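Local coordinates for endo-beta-1,4-glucanase (cellulase B) (Bacillus halodurans, PDB 4V2X), which hydrolyses beta-1,4-glucan chains with a family 5 catalytic module, a family 46 carbohydrate-binding module contributing to its action on xyloglucan and beta-1,3-1,4-glucans, at residues A[377-382]-A[386-391]; A[394-399]-A[446-451]; A[416-421]-A[439-444]; A[463-468]-A[473-478]. All blocks are in the same frame, centred on the assembly; numbering follows the deposited sequence. Where two conformers were deposited one is given.

Interaction 1: A[377-382]-A[386-391]; sequences FDMMRA and GRSSVA
M379 reaches from the helix to S388, and this sulfur contact forms the tight, buried part of the interaction. CG lies anti to the backbone N (chi1 -179°); bends at chi2 and chi3 then carry the tip across the gap, setting SD of M379 3.7 Å from CB of S388. CE continues to V390, whose CG1 it meets at 4.0 Å, the two side chains crossing at about a right angle. S388 OG sits 3.5 Å from CB of A382 but spends its polarity on the backbone N of A471. With an alanine in place of M379, S388 CB and V390 CG1 would probably lose their apolar cover on the helix side. The other end is looser and partly solvent-exposed. There the backbones of A382 and G386 meet, joined by a bond from G386 N to A382 O (3.0 Å), bent to 145° at the hydrogen. Beyond it R387 turns away to form a salt bridge with E342 of helix 334-350. G386, in an extended conformation, is the first residue outside helical phi/psi, at the joint where the last helix of the family 5 barrel module passes into the Ig-like module.

Interaction 2: A[394-399]-A[446-451]; sequences NFIYLK and HVLSAI
L448 points from its helix at two residues of the strand, I396 and L398, and its two methyls are divided between them. CD2 of L448 faces CG2 of I396 at 4.3 Å, while CD1 of L448 meets CD2 of L398, also at 4.3 Å. The strand side chains come from the same sheet face, two residues apart, and the contact is made by branch ends. In I396, chi1 of -65° sets CG1 beside the backbone N, which leaves CG2 roughly anti to that N and turned to the helix. L398 has a second approach: its CD1 lies 4.3 Å from the backbone O of L448, bringing a methyl against the helix backbone. No hydrogen bond crosses the contact, and the nearest CA atoms, those of L398 and L448, are still 8.6 Å apart, a spacing filled by side chains apart from that one touch.

On the opposite face of the strand, Y397 presents its edge through CE2 to one face of the F395 ring, and also meets Y480 with the ring planes nearly perpendicular. I451, one turn on from L448, packs on V463, while A407 touches both I396 and L448. The arrangement is that of a short helix laid across the apolar interior at one end of an Ig-like beta-sandwich, linking strand 440-443 of one sheet to strand 458-467 of the other.

Interaction 3: A[416-421]-A[439-444]; sequences NELTGL and ERLTVK
L441 pushes into the hollow between L418 and L421, one branch to each. Its CD1 comes within 4.0 Å of L418 CD2, and its CD2 within 4.1 Å of L421 CD1. L421 in turn wedges between two residues of the facing strand: while CD1 meets L441, its other methyl, CD2, lies 4.1 Å from CG2 of V443. The four residues thus mesh as a short zigzag of methyl groups, each knob seated beside the next, with no hydrogen bond between the segments.

L418 and L441 share nearly the same shape: CG lies anti to the backbone N in both (chi1 -179° and 178°), and the two side chains cross at about a right angle. The contacts of L421 are more slanted. That L418 and L421, three residues apart, both face inward follows from the backbone between them: T419 and G420 together face E466 in a classic beta bulge, which shifts the alternation by one residue.

Other side chains fill out the same interior. Y434 touches L418, L421 and L441, while A465 lies against both leucines of segment 416-421 and V409 and L411 flank L441. The strand axes stand 10.6 Å apart and are inclined by 17°, a spacing too wide for backbone pairing and suited to interlocked side chains: the face-to-face packing of two sheets in an Ig-like beta-sandwich.

Interaction 4: A[463-468]-A[473-478]; sequences VTAEFN and WHFRVN. With CA (calcium ion), chain C.
T464 and H474 have matching first torsions (chi1 -61° and -50°), which send OG1 of the threonine and CG of the histidine to the same side, anti to their carbonyl carbons, so that the side chains run alongside each other. The imidazole takes the threonine at its edge, ND1 of H474 being 3.4 Å from OG1 and 3.7 Å from CG2 of T464. A glycine in place of T464 is likely to leave the H474 ring without this neighbour and freer to turn. T464 and H474 form a non-hydrogen-bonded antiparallel pair, bracketed by two hydrogen-bonded pairs, V463 with F475 and A465 with W473; in the first, F475 N reaches V463 O at 2.8 Å. On the other sheet face CG2 of V463 meets CG2 of V477 at 3.9 Å, and W473 brings CD1 over a face of the F475 ring. CE2 of F467 lies 4.0 Å from CB of W473. Past the paired region, F467 O at 2.4 Å, five waters and two atoms from outside the segments make eight ligands for the calcium ion. The two segments thus bind it through one neutral main-chain oxygen, and the F467 ring is left to pack.

How the interactions relate
Interaction 1 lies where helix 374-385 of the catalytic module gives way to the Ig-like module; the other three lie within that module. Strand 390-391 leads directly to 395-399, where interaction 2 opens; interaction 3 is nested inside the loop that interaction 2 closes, and interaction 4 follows. Interactions 3 and 4 are closest, their centres about 9 Å apart, and strands 418-423 and 458-467 are sheet neighbours, as are 395-399 and 473-480, which tie interactions 2 and 4 (about 11 Å). N416 donates to S389 and R387, and W473 packs on V390 and A391. The segment that leaves the catalytic module is thus packed directly on the core of the Ig-like sandwich.

Interaction 1: A[377-382]-A[386-391]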
loop_
_atom_site.group_PDB
_atom_site.type_symbol
_atom_site.label_atom_id
_atom_site.label_comp_id
_atom_site.label_asym_id
_atom_site.label_seq_id
_atom_site.Cartn_x
_atom_site.Cartn_y
_atom_site.Cartn_z
ATOM N N PHE A 377 4.190 18.832 37.450
ATOM C CA PHE A 377 5.564 18.468 37.168
ATOM C C PHE A 377 6.077 17.402 38.127
ATOM O O PHE A 377 6.714 16.443 37.697
ATOM C CB PHE A 377 6.527 19.647 37.180
ATOM C CG PHE A 377 7.930 19.229 36.891
ATOM C CD1 PHE A 377 8.277 18.805 35.611
ATOM C CD2 PHE A 377 8.879 19.153 37.900
ATOM C CE1 PHE A 377 9.553 18.356 35.339
ATOM C CE2 PHE A 377 10.160 18.709 37.631
ATOM C CZ PHE A 377 10.498 18.313 36.349
ATOM N N ASP A 378 5.808 17.572 39.423
ATOM C CA ASP A 378 6.250 16.609 40.426
ATOM C C ASP A 378 5.715 15.212 40.113
ATOM O O ASP A 378 6.421 14.226 40.293
ATOM C CB ASP A 378 5.816 17.029 41.836
ATOM C CG ASP A 378 6.637 18.195 42.388
ATOM O OD1 ASP A 378 7.633 18.611 41.762
ATOM O OD2 ASP A 378 6.273 18.687 43.469
ATOM N N MET A 379 4.482 15.139 39.625
ATOM C CA MET A 379 3.883 13.857 39.275
ATOM C C MET A 379 4.587 13.274 38.055
ATOM O O MET A 379 4.898 12.086 38.031
ATOM C CB MET A 379 2.387 14.000 39.017
ATOM C CG MET A 379 1.696 12.687 38.662
ATOM S SD MET A 379 1.902 11.393 39.908
ATOM C CE MET A 379 0.440 11.666 40.909
ATOM N N MET A 380 4.850 14.105 37.054
ATOM C CA MET A 380 5.554 13.621 35.864
ATOM C C MET A 380 6.952 13.133 36.222
ATOM O O MET A 380 7.351 12.040 35.809
ATOM C CB MET A 380 5.614 14.692 34.780
ATOM C CG MET A 380 4.270 14.948 34.139
ATOM S SD MET A 380 4.380 15.941 32.636
ATOM C CE MET A 380 5.084 17.459 33.262
ATOM N N ARG A 381 7.685 13.942 36.991
ATOM C CA ARG A 381 9.045 13.605 37.395
ATOM C C ARG A 381 9.082 12.308 38.202
ATOM O O ARG A 381 9.976 11.488 38.003
ATOM C CB ARG A 381 9.683 14.748 38.201
ATOM C CG ARG A 381 11.068 14.414 38.737
ATOM C CD ARG A 381 11.658 15.535 39.574
ATOM N NE ARG A 381 12.852 15.068 40.283
ATOM C CZ ARG A 381 13.458 15.715 41.279
ATOM N NH1 ARG A 381 12.997 16.885 41.715
ATOM N NH2 ARG A 381 14.535 15.182 41.848
ATOM N N ALA A 382 8.128 12.120 39.116
ATOM C CA ALA A 382 8.030 10.872 39.871
ATOM C C ALA A 382 7.772 9.708 38.919
ATOM O O ALA A 382 8.350 8.630 39.059
ATOM C CB ALA A 382 6.920 10.954 40.906
ATOM N N GLY A 386 8.902 5.740 38.561
ATOM C CA GLY A 386 8.024 4.687 39.052
ATOM C C GLY A 386 6.668 5.229 39.427
ATOM O O GLY A 386 6.401 6.414 39.254
ATOM N N ARG A 387 5.811 4.361 39.943
ATOM C CA ARG A 387 4.423 4.730 40.178
ATOM C C ARG A 387 4.247 5.531 41.450
ATOM O O ARG A 387 4.974 5.351 42.430
ATOM C CB ARG A 387 3.526 3.499 40.229
ATOM C CG ARG A 387 3.551 2.687 38.941
ATOM C CD ARG A 387 2.232 1.962 38.726
ATOM N NE ARG A 387 1.141 2.874 38.386
ATOM C CZ ARG A 387 -0.074 2.491 37.998
ATOM N NH1 ARG A 387 -0.389 1.199 37.905
ATOM N NH2 ARG A 387 -0.991 3.401 37.701
ATOM N N SER A 388 3.269 6.425 41.412
ATOM C CA SER A 388 2.858 7.177 42.587
ATOM C C SER A 388 1.479 6.712 43.034
ATOM O O SER A 388 0.616 6.345 42.217
ATOM C CB SER A 388 2.826 8.671 42.292
ATOM O OG SER A 388 4.116 9.180 41.995
ATOM N N SER A 389 1.264 6.754 44.338
ATOM C CA SER A 389 -0.020 6.425 44.915
ATOM C C SER A 389 -0.940 7.608 44.693
ATOM O O SER A 389 -0.513 8.767 44.782
ATOM C CB SER A 389 0.132 6.157 46.406
ATOM O OG SER A 389 1.085 5.126 46.610
ATOM N N VAL A 390 -2.196 7.313 44.393
ATOM C CA VAL A 390 -3.188 8.350 44.125
ATOM C C VAL A 390 -4.438 8.041 44.933
ATOM O O VAL A 390 -4.463 7.079 45.702
ATOM C CB VAL A 390 -3.491 8.453 42.615
ATOM C CG1 VAL A 390 -2.225 8.813 41.851
ATOM C CG2 VAL A 390 -4.071 7.155 42.068
ATOM N N ALA A 391 -5.476 8.850 44.773
ATOM C CA ALA A 391 -6.704 8.652 45.533
ATOM C C ALA A 391 -7.926 8.986 44.694
ATOM O O ALA A 391 -7.809 9.563 43.608
ATOM C CB ALA A 391 -6.675 9.495 46.805
#

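Interaction 2: A[394-399]-A[446-451]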
loop_
_atom_site.group_PDB
_atom_site.type_symbol
_atom_site.label_atom_id
_atom_site.label_comp_id
_atom_site.label_asym_id
_atom_site.label_seq_id
_atom_site.Cartn_x
_atom_site.Cartn_y
_atom_site.Cartn_z
ATOM N N ASN A 394 -8.587 14.564 44.930
ATOM C CA ASN A 394 -7.608 15.421 45.602
ATOM C C ASN A 394 -8.293 16.462 46.488
ATOM O O ASN A 394 -7.809 17.578 46.643
ATOM C CB ASN A 394 -6.696 16.103 44.585
ATOM C CG ASN A 394 -7.407 17.170 43.791
ATOM O OD1 ASN A 394 -8.569 17.014 43.432
ATOM N ND2 ASN A 394 -6.715 18.276 43.529
ATOM N N PHE A 395 -9.420 16.091 47.084
ATOM C CA PHE A 395 -10.156 17.031 47.922
ATOM C C PHE A 395 -10.966 16.309 48.969
ATOM O O PHE A 395 -11.291 15.136 48.812
ATOM C CB PHE A 395 -11.075 17.935 47.081
ATOM C CG PHE A 395 -12.008 17.187 46.158
ATOM C CD1 PHE A 395 -13.127 16.529 46.649
ATOM C CD2 PHE A 395 -11.770 17.150 44.792
ATOM C CE1 PHE A 395 -13.973 15.835 45.805
ATOM C CE2 PHE A 395 -12.629 16.466 43.935
ATOM C CZ PHE A 395 -13.729 15.802 44.444
ATOM N N ILE A 396 -11.269 17.034 50.040
ATOM C CA ILE A 396 -12.208 16.595 51.064
ATOM C C ILE A 396 -13.135 17.777 51.325
ATOM O O ILE A 396 -12.671 18.841 51.745
ATOM C CB ILE A 396 -11.478 16.198 52.361
ATOM C CG1 ILE A 396 -10.598 14.967 52.122
ATOM C CG2 ILE A 396 -12.482 15.937 53.484
ATOM C CD1 ILE A 396 -9.624 14.680 53.244
ATOM N N TYR A 397 -14.421 17.597 51.041
ATOM C CA TYR A 397 -15.401 18.667 51.197
ATOM C C TYR A 397 -16.105 18.581 52.546
ATOM O O TYR A 397 -16.490 17.495 52.985
ATOM C CB TYR A 397 -16.430 18.624 50.083
ATOM C CG TYR A 397 -16.030 19.367 48.839
ATOM C CD1 TYR A 397 -16.154 20.747 48.762
ATOM C CD2 TYR A 397 -15.562 18.690 47.720
ATOM C CE1 TYR A 397 -15.803 21.439 47.611
ATOM C CE2 TYR A 397 -15.207 19.372 46.565
ATOM C CZ TYR A 397 -15.331 20.741 46.515
ATOM O OH TYR A 397 -14.995 21.427 45.375
ATOM N N LEU A 398 -16.273 19.739 53.178
ATOM C CA LEU A 398 -17.000 19.864 54.437
ATOM C C LEU A 398 -18.147 20.853 54.263
ATOM O O LEU A 398 -17.920 21.994 53.882
ATOM C CB LEU A 398 -16.054 20.372 55.519
ATOM C CG LEU A 398 -14.754 19.586 55.708
ATOM C CD1 LEU A 398 -13.830 20.312 56.665
ATOM C CD2 LEU A 398 -15.056 18.181 56.198
ATOM N N LYS A 399 -19.372 20.418 54.556
ATOM C CA LYS A 399 -20.541 21.291 54.432
ATOM C C LYS A 399 -20.551 22.280 55.599
ATOM O O LYS A 399 -20.593 21.878 56.763
ATOM C CB LYS A 399 -21.829 20.462 54.419
ATOM C CG LYS A 399 -23.111 21.275 54.260
ATOM C CD LYS A 399 -23.475 21.525 52.807
ATOM C CE LYS A 399 -24.912 22.002 52.676
ATOM N NZ LYS A 399 -25.911 20.947 53.012
ATOM N N HIS A 446 -11.200 15.565 64.184
ATOM C CA HIS A 446 -10.498 16.635 64.902
ATOM C C HIS A 446 -9.403 17.273 64.055
ATOM O O HIS A 446 -9.103 18.451 64.222
ATOM C CB HIS A 446 -9.939 16.161 66.255
ATOM C CG HIS A 446 -8.903 15.087 66.151
ATOM N ND1 HIS A 446 -9.223 13.747 66.128
ATOM C CD2 HIS A 446 -7.552 15.151 66.077
ATOM C CE1 HIS A 446 -8.118 13.033 66.037
ATOM N NE2 HIS A 446 -7.089 13.860 66.007
ATOM N N VAL A 447 -8.823 16.496 63.142
ATOM C CA VAL A 447 -7.827 17.024 62.203
ATOM C C VAL A 447 -8.490 17.979 61.214
ATOM O O VAL A 447 -7.985 19.068 60.956
ATOM C CB VAL A 447 -7.120 15.893 61.425
ATOM C CG1 VAL A 447 -6.199 16.468 60.349
ATOM C CG2 VAL A 447 -6.341 14.988 62.376
ATOM N N LEU A 448 -9.625 17.563 60.664
ATOM C CA LEU A 448 -10.360 18.381 59.710
ATOM C C LEU A 448 -10.926 19.629 60.382
ATOM O O LEU A 448 -10.904 20.710 59.804
ATOM C CB LEU A 448 -11.474 17.561 59.047
ATOM C CG LEU A 448 -10.986 16.345 58.248
ATOM C CD1 LEU A 448 -12.151 15.450 57.854
ATOM C CD2 LEU A 448 -10.206 16.766 57.012
ATOM N N SER A 449 -11.414 19.469 61.609
ATOM C CA SER A 449 -11.892 20.602 62.399
ATOM C C SER A 449 -10.770 21.610 62.671
ATOM O O SER A 449 -10.987 22.809 62.567
ATOM C CB SER A 449 -12.519 20.116 63.711
ATOM O OG SER A 449 -12.973 21.209 64.482
ATOM N N ALA A 450 -9.570 21.131 62.986
ATOM C CA ALA A 450 -8.424 22.029 63.177
ATOM C C ALA A 450 -8.100 22.830 61.916
ATOM O O ALA A 450 -7.770 24.016 61.990
ATOM C CB ALA A 450 -7.206 21.253 63.641
ATOM N N ILE A 451 -8.208 22.185 60.756
ATOM C CA ILE A 451 -7.951 22.854 59.487
ATOM C C ILE A 451 -9.078 23.813 59.121
ATOM O O ILE A 451 -8.820 24.917 58.648
ATOM C CB ILE A 451 -7.773 21.831 58.338
ATOM C CG1 ILE A 451 -6.516 20.990 58.570
ATOM C CG2 ILE A 451 -7.700 22.537 56.987
ATOM C CD1 ILE A 451 -6.417 19.755 57.694
#

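Interaction 3: A[416-421]-A[439-444]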
loop_
_atom_site.group_PDB
_atom_site.type_symbol
_atom_site.label_atom_id
_atom_site.label_comp_id
_atom_site.label_asym_id
_atom_site.label_seq_id
_atom_site.Cartn_x
_atom_site.Cartn_y
_atom_site.Cartn_z
ATOM N N ASN A 416 2.950 1.019 46.556
ATOM C CA ASN A 416 3.646 1.778 47.586
ATOM C C ASN A 416 3.000 1.601 48.943
ATOM O O ASN A 416 1.933 0.998 49.060
ATOM C CB ASN A 416 3.672 3.258 47.232
ATOM C CG ASN A 416 4.260 3.514 45.862
ATOM O OD1 ASN A 416 5.186 2.823 45.426
ATOM N ND2 ASN A 416 3.722 4.511 45.170
ATOM N N GLU A 417 3.660 2.129 49.965
ATOM C CA GLU A 417 3.133 2.119 51.319
ATOM C C GLU A 417 2.985 3.561 51.801
ATOM O O GLU A 417 3.809 4.421 51.486
ATOM C CB GLU A 417 4.068 1.352 52.259
ATOM C CG GLU A 417 4.428 -0.060 51.792
ATOM C CD GLU A 417 3.268 -1.043 51.841
ATOM O OE1 GLU A 417 2.208 -0.720 52.423
ATOM O OE2 GLU A 417 3.423 -2.162 51.298
ATOM N N LEU A 418 1.924 3.815 52.557
ATOM C CA LEU A 418 1.732 5.110 53.212
ATOM C C LEU A 418 2.736 5.227 54.358
ATOM O O LEU A 418 2.784 4.357 55.221
ATOM C CB LEU A 418 0.307 5.215 53.755
ATOM C CG LEU A 418 -0.067 6.528 54.447
ATOM C CD1 LEU A 418 -0.287 7.624 53.417
ATOM C CD2 LEU A 418 -1.309 6.337 55.305
ATOM N N THR A 419 3.549 6.275 54.353
ATOM C CA THR A 419 4.554 6.475 55.406
ATOM C C THR A 419 4.137 7.524 56.423
ATOM O O THR A 419 4.649 7.538 57.547
ATOM C CB THR A 419 5.926 6.847 54.823
ATOM O OG1 THR A 419 5.804 7.991 53.976
ATOM C CG2 THR A 419 6.481 5.687 54.015
ATOM N N GLY A 420 3.211 8.402 56.044
ATOM C CA GLY A 420 2.765 9.442 56.957
ATOM C C GLY A 420 1.718 10.345 56.347
ATOM O O GLY A 420 1.413 10.254 55.161
ATOM N N LEU A 421 1.167 11.208 57.192
ATOM C CA LEU A 421 0.146 12.156 56.804
ATOM C C LEU A 421 0.486 13.478 57.471
ATOM O O LEU A 421 0.938 13.497 58.622
ATOM C CB LEU A 421 -1.224 11.657 57.275
ATOM C CG LEU A 421 -2.443 12.037 56.452
ATOM C CD1 LEU A 421 -2.335 11.467 55.047
ATOM C CD2 LEU A 421 -3.719 11.564 57.130
ATOM N N GLU A 439 -6.684 -0.044 51.652
ATOM C CA GLU A 439 -6.499 1.180 50.875
ATOM C C GLU A 439 -7.489 2.273 51.277
ATOM O O GLU A 439 -7.553 3.317 50.621
ATOM C CB GLU A 439 -6.607 0.877 49.374
ATOM C CG GLU A 439 -5.391 0.151 48.814
ATOM C CD GLU A 439 -5.433 -0.004 47.303
ATOM O OE1 GLU A 439 -6.461 -0.481 46.777
ATOM O OE2 GLU A 439 -4.435 0.341 46.634
ATOM N N ARG A 440 -8.247 2.046 52.351
ATOM C CA ARG A 440 -9.170 3.055 52.880
ATOM C C ARG A 440 -8.473 3.921 53.924
ATOM O O ARG A 440 -8.171 3.457 55.031
ATOM C CB ARG A 440 -10.402 2.400 53.506
ATOM C CG ARG A 440 -11.228 1.573 52.537
ATOM C CD ARG A 440 -12.131 2.448 51.683
ATOM N NE ARG A 440 -13.295 2.928 52.432
ATOM C CZ ARG A 440 -14.365 2.189 52.734
ATOM N NH1 ARG A 440 -14.451 0.913 52.354
ATOM N NH2 ARG A 440 -15.365 2.731 53.424
ATOM N N LEU A 441 -8.225 5.178 53.562
ATOM C CA LEU A 441 -7.631 6.162 54.465
ATOM C C LEU A 441 -8.704 6.968 55.180
ATOM O O LEU A 441 -9.524 7.624 54.535
ATOM C CB LEU A 441 -6.737 7.128 53.687
ATOM C CG LEU A 441 -6.081 8.258 54.490
ATOM C CD1 LEU A 441 -5.103 7.710 55.519
ATOM C CD2 LEU A 441 -5.381 9.236 53.559
ATOM N N THR A 442 -8.681 6.941 56.507
ATOM C CA THR A 442 -9.574 7.769 57.303
ATOM C C THR A 442 -8.792 8.909 57.940
ATOM O O THR A 442 -7.816 8.675 58.655
ATOM C CB THR A 442 -10.270 6.953 58.413
ATOM O OG1 THR A 442 -11.096 5.951 57.821
ATOM C CG2 THR A 442 -11.127 7.849 59.284
ATOM N N VAL A 443 -9.216 10.138 57.662
ATOM C CA VAL A 443 -8.709 11.308 58.359
ATOM C C VAL A 443 -9.712 11.668 59.458
ATOM O O VAL A 443 -10.883 11.934 59.182
ATOM C CB VAL A 443 -8.517 12.511 57.411
ATOM C CG1 VAL A 443 -7.855 13.666 58.153
ATOM C CG2 VAL A 443 -7.692 12.119 56.194
ATOM N N LYS A 444 -9.247 11.697 60.704
ATOM C CA LYS A 444 -10.150 11.897 61.840
ATOM C C LYS A 444 -10.709 13.327 61.898
ATOM O O LYS A 444 -10.032 14.301 61.548
ATOM C CB LYS A 444 -9.453 11.538 63.156
ATOM C CG LYS A 444 -9.011 10.086 63.263
ATOM C CD LYS A 444 -10.179 9.136 63.463
ATOM C CE LYS A 444 -9.753 7.682 63.311
ATOM N NZ LYS A 444 -8.819 7.229 64.378
#

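Interaction 4: A[463-468]-A[473-478]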
loop_
_atom_site.group_PDB
_atom_site.type_symbol
_atom_site.label_atom_id
_atom_site.label_comp_id
_atom_site.label_asym_id
_atom_site.label_seq_id
_atom_site.Cartn_x
_atom_site.Cartn_y
_atom_site.Cartn_z
ATOM N N VAL A 463 -4.432 18.206 53.583
ATOM C CA VAL A 463 -3.952 16.984 54.208
ATOM C C VAL A 463 -3.084 16.317 53.143
ATOM O O VAL A 463 -3.556 16.043 52.040
ATOM C CB VAL A 463 -5.097 16.051 54.635
ATOM C CG1 VAL A 463 -4.545 14.707 55.074
ATOM C CG2 VAL A 463 -5.906 16.697 55.757
ATOM N N THR A 464 -1.814 16.097 53.462
ATOM C CA THR A 464 -0.871 15.528 52.507
ATOM C C THR A 464 -0.531 14.102 52.896
ATOM O O THR A 464 -0.095 13.850 54.020
ATOM C CB THR A 464 0.412 16.365 52.420
ATOM O OG1 THR A 464 0.067 17.684 51.985
ATOM C CG2 THR A 464 1.403 15.743 51.428
ATOM N N ALA A 465 -0.758 13.180 51.965
ATOM C CA ALA A 465 -0.372 11.784 52.140
ATOM C C ALA A 465 1.008 11.562 51.570
ATOM O O ALA A 465 1.269 11.885 50.404
ATOM C CB ALA A 465 -1.374 10.852 51.467
ATOM N N GLU A 466 1.874 10.989 52.406
ATOM C CA GLU A 466 3.268 10.713 52.062
ATOM C C GLU A 466 3.444 9.213 51.894
ATOM O O GLU A 466 2.886 8.429 52.666
ATOM C CB GLU A 466 4.203 11.219 53.160
ATOM C CG GLU A 466 4.141 12.724 53.373
ATOM C CD GLU A 466 4.932 13.196 54.575
ATOM O OE1 GLU A 466 5.117 12.411 55.527
ATOM O OE2 GLU A 466 5.363 14.367 54.575
ATOM N N PHE A 467 4.207 8.826 50.874
ATOM C CA PHE A 467 4.421 7.424 50.545
ATOM C C PHE A 467 5.912 7.114 50.467
ATOM O O PHE A 467 6.747 8.017 50.314
ATOM C CB PHE A 467 3.718 7.089 49.223
ATOM C CG PHE A 467 2.252 7.412 49.237
ATOM C CD1 PHE A 467 1.332 6.496 49.740
ATOM C CD2 PHE A 467 1.795 8.638 48.783
ATOM C CE1 PHE A 467 -0.018 6.793 49.781
ATOM C CE2 PHE A 467 0.444 8.943 48.817
ATOM C CZ PHE A 467 -0.461 8.021 49.323
ATOM N N ASN A 468 6.253 5.833 50.584
ATOM C CA ASN A 468 7.663 5.425 50.578
ATOM C C ASN A 468 8.327 5.650 49.218
ATOM O O ASN A 468 9.536 5.836 49.135
ATOM C CB ASN A 468 7.826 3.971 51.039
ATOM C CG ASN A 468 7.204 2.968 50.086
ATOM O OD1 ASN A 468 6.241 3.264 49.373
ATOM N ND2 ASN A 468 7.739 1.760 50.088
ATOM N N TRP A 473 0.503 12.825 47.692
ATOM C CA TRP A 473 -0.845 13.155 47.224
ATOM C C TRP A 473 -1.455 14.207 48.150
ATOM O O TRP A 473 -1.414 14.068 49.376
ATOM C CB TRP A 473 -1.729 11.907 47.178
ATOM C CG TRP A 473 -3.087 12.155 46.586
ATOM C CD1 TRP A 473 -4.247 12.378 47.267
ATOM C CD2 TRP A 473 -3.419 12.216 45.191
ATOM N NE1 TRP A 473 -5.283 12.577 46.387
ATOM C CE2 TRP A 473 -4.805 12.473 45.106
ATOM C CE3 TRP A 473 -2.682 12.074 44.005
ATOM C CZ2 TRP A 473 -5.468 12.598 43.884
ATOM C CZ3 TRP A 473 -3.343 12.196 42.788
ATOM C CH2 TRP A 473 -4.727 12.453 42.739
ATOM N N HIS A 474 -2.029 15.252 47.565
ATOM C CA HIS A 474 -2.518 16.392 48.338
ATOM C C HIS A 474 -4.032 16.480 48.315
ATOM O O HIS A 474 -4.617 16.610 47.250
ATOM C CB HIS A 474 -1.942 17.678 47.757
ATOM C CG HIS A 474 -0.466 17.629 47.553
ATOM N ND1 HIS A 474 0.431 17.835 48.577
ATOM C CD2 HIS A 474 0.273 17.390 46.446
ATOM C CE1 HIS A 474 1.660 17.734 48.108
ATOM N NE2 HIS A 474 1.593 17.456 46.820
ATOM N N PHE A 475 -4.655 16.388 49.488
ATOM C CA PHE A 475 -6.092 16.586 49.627
ATOM C C PHE A 475 -6.382 18.016 50.047
ATOM O O PHE A 475 -6.020 18.428 51.157
ATOM C CB PHE A 475 -6.685 15.662 50.695
ATOM C CG PHE A 475 -6.552 14.199 50.392
ATOM C CD1 PHE A 475 -7.446 13.566 49.531
ATOM C CD2 PHE A 475 -5.566 13.439 51.005
ATOM C CE1 PHE A 475 -7.327 12.215 49.261
ATOM C CE2 PHE A 475 -5.448 12.089 50.743
ATOM C CZ PHE A 475 -6.329 11.478 49.864
ATOM N N ARG A 476 -7.052 18.760 49.176
ATOM C CA ARG A 476 -7.476 20.114 49.504
ATOM C C ARG A 476 -8.713 20.005 50.381
ATOM O O ARG A 476 -9.688 19.339 50.009
ATOM C CB ARG A 476 -7.780 20.907 48.235
ATOM C CG ARG A 476 -6.568 21.076 47.334
ATOM C CD ARG A 476 -6.948 21.640 45.974
ATOM N NE ARG A 476 -7.338 23.038 46.075
ATOM C CZ ARG A 476 -6.476 24.042 46.181
ATOM N NH1 ARG A 476 -5.177 23.793 46.195
ATOM N NH2 ARG A 476 -6.912 25.291 46.278
ATOM N N VAL A 477 -8.669 20.626 51.560
ATOM C CA VAL A 477 -9.788 20.579 52.490
ATOM C C VAL A 477 -10.629 21.832 52.264
ATOM O O VAL A 477 -10.161 22.946 52.499
ATOM C CB VAL A 477 -9.316 20.480 53.957
ATOM C CG1 VAL A 477 -10.506 20.525 54.910
ATOM C CG2 VAL A 477 -8.500 19.212 54.164
ATOM N N ASN A 478 -11.855 21.628 51.784
ATOM C CA ASN A 478 -12.718 22.701 51.298
ATOM C C ASN A 478 -14.015 22.781 52.074
ATOM O O ASN A 478 -14.697 21.773 52.243
ATOM C CB ASN A 478 -13.065 22.467 49.824
ATOM C CG ASN A 478 -11.837 22.386 48.939
ATOM O OD1 ASN A 478 -10.826 23.031 49.202
ATOM N ND2 ASN A 478 -11.914 21.574 47.883
HETATM CA CA CA C . 7.958 10.040 50.106
HETATM O O HOH W 1 5.725 10.546 48.890
HETATM O O HOH W 2 9.859 8.638 50.287
HETATM O O HOH W 3 8.314 9.247 47.924
HETATM O O HOH W 4 8.944 11.995 48.797
HETATM O O HOH W 5 7.827 9.553 52.539
#